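Local coordinates for 3-keto-5-aminohexanoate cleavage enzyme (Ralstonia eutropha, PDB 3C6C), which probably cleaves 3-keto-5-aminohexanoate as a metal-dependent member of the beta-keto acid cleavage enzymes, at residues A[23-31]-A[282-293]. Sequence-based numbering, arbitrary orientation.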
loop_
_atom_site.group_PDB
_atom_site.type_symbol
_atom_site.label_atom_id
_atom_site.label_comp_id
_atom_site.label_asym_id
_atom_site.label_seq_id
_atom_site.Cartn_x
_atom_site.Cartn_y
_atom_site.Cartn_z
ATOM N N LYS A 23 -15.702 -20.056 -1.745
ATOM C CA LYS A 23 -16.676 -20.197 -0.677
ATOM C C LYS A 23 -16.180 -19.419 0.536
ATOM O O LYS A 23 -15.161 -19.748 1.132
ATOM C CB LYS A 23 -16.899 -21.664 -0.291
ATOM C CG LYS A 23 -17.301 -22.581 -1.445
ATOM C CD LYS A 23 -18.771 -22.606 -1.694
ATOM N N VAL A 24 -16.938 -18.392 0.887
ATOM C CA VAL A 24 -16.597 -17.489 1.975
ATOM C C VAL A 24 -17.242 -17.958 3.272
ATOM O O VAL A 24 -18.450 -18.197 3.329
ATOM C CB VAL A 24 -17.103 -16.055 1.655
ATOM C CG1 VAL A 24 -16.840 -15.075 2.828
ATOM C CG2 VAL A 24 -16.531 -15.573 0.323
ATOM N N ILE A 25 -16.427 -18.132 4.307
ATOM C CA ILE A 25 -16.948 -18.522 5.633
ATOM C C ILE A 25 -17.564 -17.285 6.259
ATOM O O ILE A 25 -16.935 -16.234 6.346
ATOM C CB ILE A 25 -15.872 -19.123 6.574
ATOM C CG1 ILE A 25 -15.240 -20.350 5.914
ATOM C CG2 ILE A 25 -16.494 -19.459 7.940
ATOM C CD1 ILE A 25 -14.016 -20.953 6.648
ATOM N N LEU A 26 -18.814 -17.440 6.672
ATOM C CA LEU A 26 -19.545 -16.359 7.367
ATOM C C LEU A 26 -19.919 -16.819 8.758
ATOM O O LEU A 26 -20.616 -17.848 8.963
ATOM C CB LEU A 26 -20.794 -15.957 6.591
ATOM C CG LEU A 26 -21.679 -14.734 7.053
ATOM C CD1 LEU A 26 -22.644 -14.323 5.923
ATOM C CD2 LEU A 26 -22.472 -14.985 8.354
ATOM N N THR A 27 -19.406 -16.037 9.702
ATOM C CA THR A 27 -19.703 -16.175 11.130
ATOM C C THR A 27 -20.717 -15.116 11.549
ATOM O O THR A 27 -20.612 -13.935 11.202
ATOM C CB THR A 27 -18.447 -16.045 11.996
ATOM O OG1 THR A 27 -17.528 -17.047 11.620
ATOM C CG2 THR A 27 -18.771 -16.180 13.519
ATOM N N CYS A 28 -21.729 -15.577 12.260
ATOM C CA CYS A 28 -22.684 -14.680 12.911
ATOM C C CYS A 28 -22.480 -14.648 14.404
ATOM O O CYS A 28 -22.605 -15.677 15.084
ATOM C CB CYS A 28 -24.115 -15.047 12.598
ATOM S SG CYS A 28 -25.321 -13.801 13.105
ATOM N N ALA A 29 -22.085 -13.464 14.859
ATOM C CA ALA A 29 -21.837 -13.143 16.268
ATOM C C ALA A 29 -23.155 -12.653 16.833
ATOM O O ALA A 29 -23.539 -11.516 16.648
ATOM C CB ALA A 29 -20.735 -12.073 16.412
ATOM N N VAL A 30 -23.866 -13.562 17.500
ATOM C CA VAL A 30 -25.306 -13.394 17.717
ATOM C C VAL A 30 -25.720 -12.427 18.843
ATOM O O VAL A 30 -26.847 -11.906 18.820
ATOM C CB VAL A 30 -26.052 -14.743 17.887
ATOM C CG1 VAL A 30 -26.006 -15.549 16.570
ATOM C CG2 VAL A 30 -25.494 -15.530 19.070
ATOM N N THR A 31 -24.847 -12.168 19.827
ATOM C CA THR A 31 -25.288 -11.280 20.931
ATOM C C THR A 31 -24.179 -10.456 21.599
ATOM O O THR A 31 -24.366 -9.299 21.925
ATOM C CB THR A 31 -26.133 -12.077 21.992
ATOM O OG1 THR A 31 -26.791 -11.142 22.856
ATOM C CG2 THR A 31 -25.287 -13.081 22.820
ATOM N N ASN A 282 -30.405 -11.005 13.620
ATOM C CA ASN A 282 -29.201 -11.693 13.149
ATOM C C ASN A 282 -29.427 -12.263 11.768
ATOM O O ASN A 282 -28.594 -12.104 10.889
ATOM C CB ASN A 282 -28.741 -12.780 14.109
ATOM C CG ASN A 282 -27.984 -12.217 15.292
ATOM O OD1 ASN A 282 -26.876 -11.702 15.137
ATOM N ND2 ASN A 282 -28.576 -12.325 16.484
ATOM N N GLY A 283 -30.594 -12.859 11.554
ATOM C CA GLY A 283 -30.935 -13.418 10.244
ATOM C C GLY A 283 -30.889 -12.410 9.128
ATOM O O GLY A 283 -30.411 -12.669 8.020
ATOM N N GLN A 284 -31.373 -11.220 9.427
ATOM C CA GLN A 284 -31.407 -10.173 8.402
ATOM C C GLN A 284 -29.982 -9.752 8.018
ATOM O O GLN A 284 -29.666 -9.494 6.870
ATOM C CB GLN A 284 -32.220 -8.975 8.900
ATOM C CG GLN A 284 -33.674 -9.272 8.900
ATOM C CD GLN A 284 -34.501 -8.282 9.687
ATOM O OE1 GLN A 284 -33.981 -7.423 10.386
ATOM N NE2 GLN A 284 -35.819 -8.434 9.592
ATOM N N LEU A 285 -29.126 -9.692 9.008
ATOM C CA LEU A 285 -27.721 -9.289 8.800
ATOM C C LEU A 285 -26.994 -10.334 7.964
ATOM O O LEU A 285 -26.255 -10.010 7.045
ATOM C CB LEU A 285 -27.003 -9.032 10.127
ATOM C CG LEU A 285 -27.494 -7.846 10.965
ATOM C CD1 LEU A 285 -26.728 -7.794 12.310
ATOM C CD2 LEU A 285 -27.414 -6.489 10.177
ATOM N N VAL A 286 -27.244 -11.606 8.283
ATOM C CA VAL A 286 -26.682 -12.719 7.525
ATOM C C VAL A 286 -27.186 -12.669 6.087
ATOM O O VAL A 286 -26.438 -12.863 5.136
ATOM C CB VAL A 286 -27.000 -14.103 8.174
ATOM C CG1 VAL A 286 -26.569 -15.235 7.235
ATOM C CG2 VAL A 286 -26.278 -14.279 9.559
ATOM N N GLU A 287 -28.477 -12.409 5.924
ATOM C CA GLU A 287 -29.093 -12.403 4.588
ATOM C C GLU A 287 -28.481 -11.319 3.726
ATOM O O GLU A 287 -28.146 -11.522 2.548
ATOM C CB GLU A 287 -30.599 -12.194 4.695
ATOM C CG GLU A 287 -31.288 -12.045 3.370
ATOM C CD GLU A 287 -32.793 -11.780 3.537
ATOM O OE1 GLU A 287 -33.209 -11.300 4.630
ATOM O OE2 GLU A 287 -33.544 -12.055 2.570
ATOM N N ARG A 288 -28.243 -10.176 4.340
ATOM C CA ARG A 288 -27.684 -9.013 3.618
ATOM C C ARG A 288 -26.268 -9.309 3.136
ATOM O O ARG A 288 -25.917 -9.046 1.991
ATOM C CB ARG A 288 -27.719 -7.739 4.480
ATOM C CG ARG A 288 -26.948 -6.538 3.910
ATOM C CD ARG A 288 -27.486 -5.207 4.471
ATOM N NE ARG A 288 -28.907 -5.145 4.149
ATOM C CZ ARG A 288 -29.732 -4.151 4.450
ATOM N NH1 ARG A 288 -29.314 -3.102 5.136
ATOM N NH2 ARG A 288 -30.999 -4.234 4.072
ATOM N N ALA A 289 -25.476 -9.886 4.027
ATOM C CA ALA A 289 -24.062 -10.210 3.743
ATOM C C ALA A 289 -23.977 -11.272 2.633
ATOM O O ALA A 289 -23.189 -11.195 1.685
ATOM C CB ALA A 289 -23.346 -10.680 5.054
ATOM N N ARG A 290 -24.872 -12.237 2.754
ATOM C CA ARG A 290 -24.951 -13.354 1.785
ATOM C C ARG A 290 -25.273 -12.855 0.384
ATOM O O ARG A 290 -24.654 -13.265 -0.622
ATOM C CB ARG A 290 -25.935 -14.425 2.253
ATOM C CG ARG A 290 -26.145 -15.524 1.228
ATOM C CD ARG A 290 -27.026 -16.578 1.804
ATOM N NE ARG A 290 -27.490 -17.484 0.766
ATOM C CZ ARG A 290 -28.368 -18.454 0.971
ATOM N NH1 ARG A 290 -28.846 -18.672 2.187
ATOM N NH2 ARG A 290 -28.738 -19.228 -0.036
ATOM N N THR A 291 -26.230 -11.937 0.329
ATOM C CA THR A 291 -26.635 -11.312 -0.932
ATOM C C THR A 291 -25.471 -10.577 -1.607
ATOM O O THR A 291 -25.214 -10.729 -2.802
ATOM C CB THR A 291 -27.847 -10.385 -0.728
ATOM O OG1 THR A 291 -28.981 -11.178 -0.351
ATOM C CG2 THR A 291 -28.161 -9.604 -2.015
ATOM N N VAL A 292 -24.739 -9.812 -0.811
ATOM C CA VAL A 292 -23.570 -9.100 -1.304
ATOM C C VAL A 292 -22.525 -10.081 -1.859
ATOM O O VAL A 292 -22.044 -9.949 -2.994
ATOM C CB VAL A 292 -22.953 -8.139 -0.244
ATOM C CG1 VAL A 292 -21.566 -7.646 -0.748
ATOM C CG2 VAL A 292 -23.924 -6.942 0.051
ATOM N N ILE A 293 -22.203 -11.090 -1.071
ATOM C CA ILE A 293 -21.185 -12.109 -1.450
ATOM C C ILE A 293 -21.551 -12.807 -2.773
ATOM O O ILE A 293 -20.730 -12.978 -3.674
ATOM C CB ILE A 293 -20.966 -13.123 -0.262
ATOM C CG1 ILE A 293 -20.257 -12.400 0.900
ATOM C CG2 ILE A 293 -20.165 -14.378 -0.694
ATOM C CD1 ILE A 293 -20.333 -13.165 2.237
#
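In the TIM beta/alpha-barrel, alternate residues Val24, Leu26 and Cys28 of strand 23-29 face helix 282-293 on the barrel wall, the helix running nearly antiparallel to segment 26-29 at 157°, with the axes of these two segments 9.4 Å apart. At one end Val24 and Ile293 meet tip to tip, Val24 CG2 lying 4.0 Å from Ile293 CG2. Leu26 then spreads its fork over the helix: CD1 lies 3.8 Å from Ala289 CB, while CD2 turns to Val286 CG2. That same methyl lies 3.7 Å from Cys28 SG, which also approaches Asn282 OD1 at 3.3 Å. Asn282, in the first turn of the helix, supplies the polar end. With CG anti to its carbonyl carbon (chi1 -79°), the Asn282 side chain crosses that of Val30 at about a right angle, and ND2 donates to Val30 O at 2.9 Å, on a lone pair in the carbonyl plane. OD1 accepts from Leu268 N, next to the nickel ligand Glu269. The oxygen and nitrogen of this buried amide each have a partner, which fixes its flip and ties the strand's exit, near the metal site, to the helix start, while apolar contacts alone join the other end.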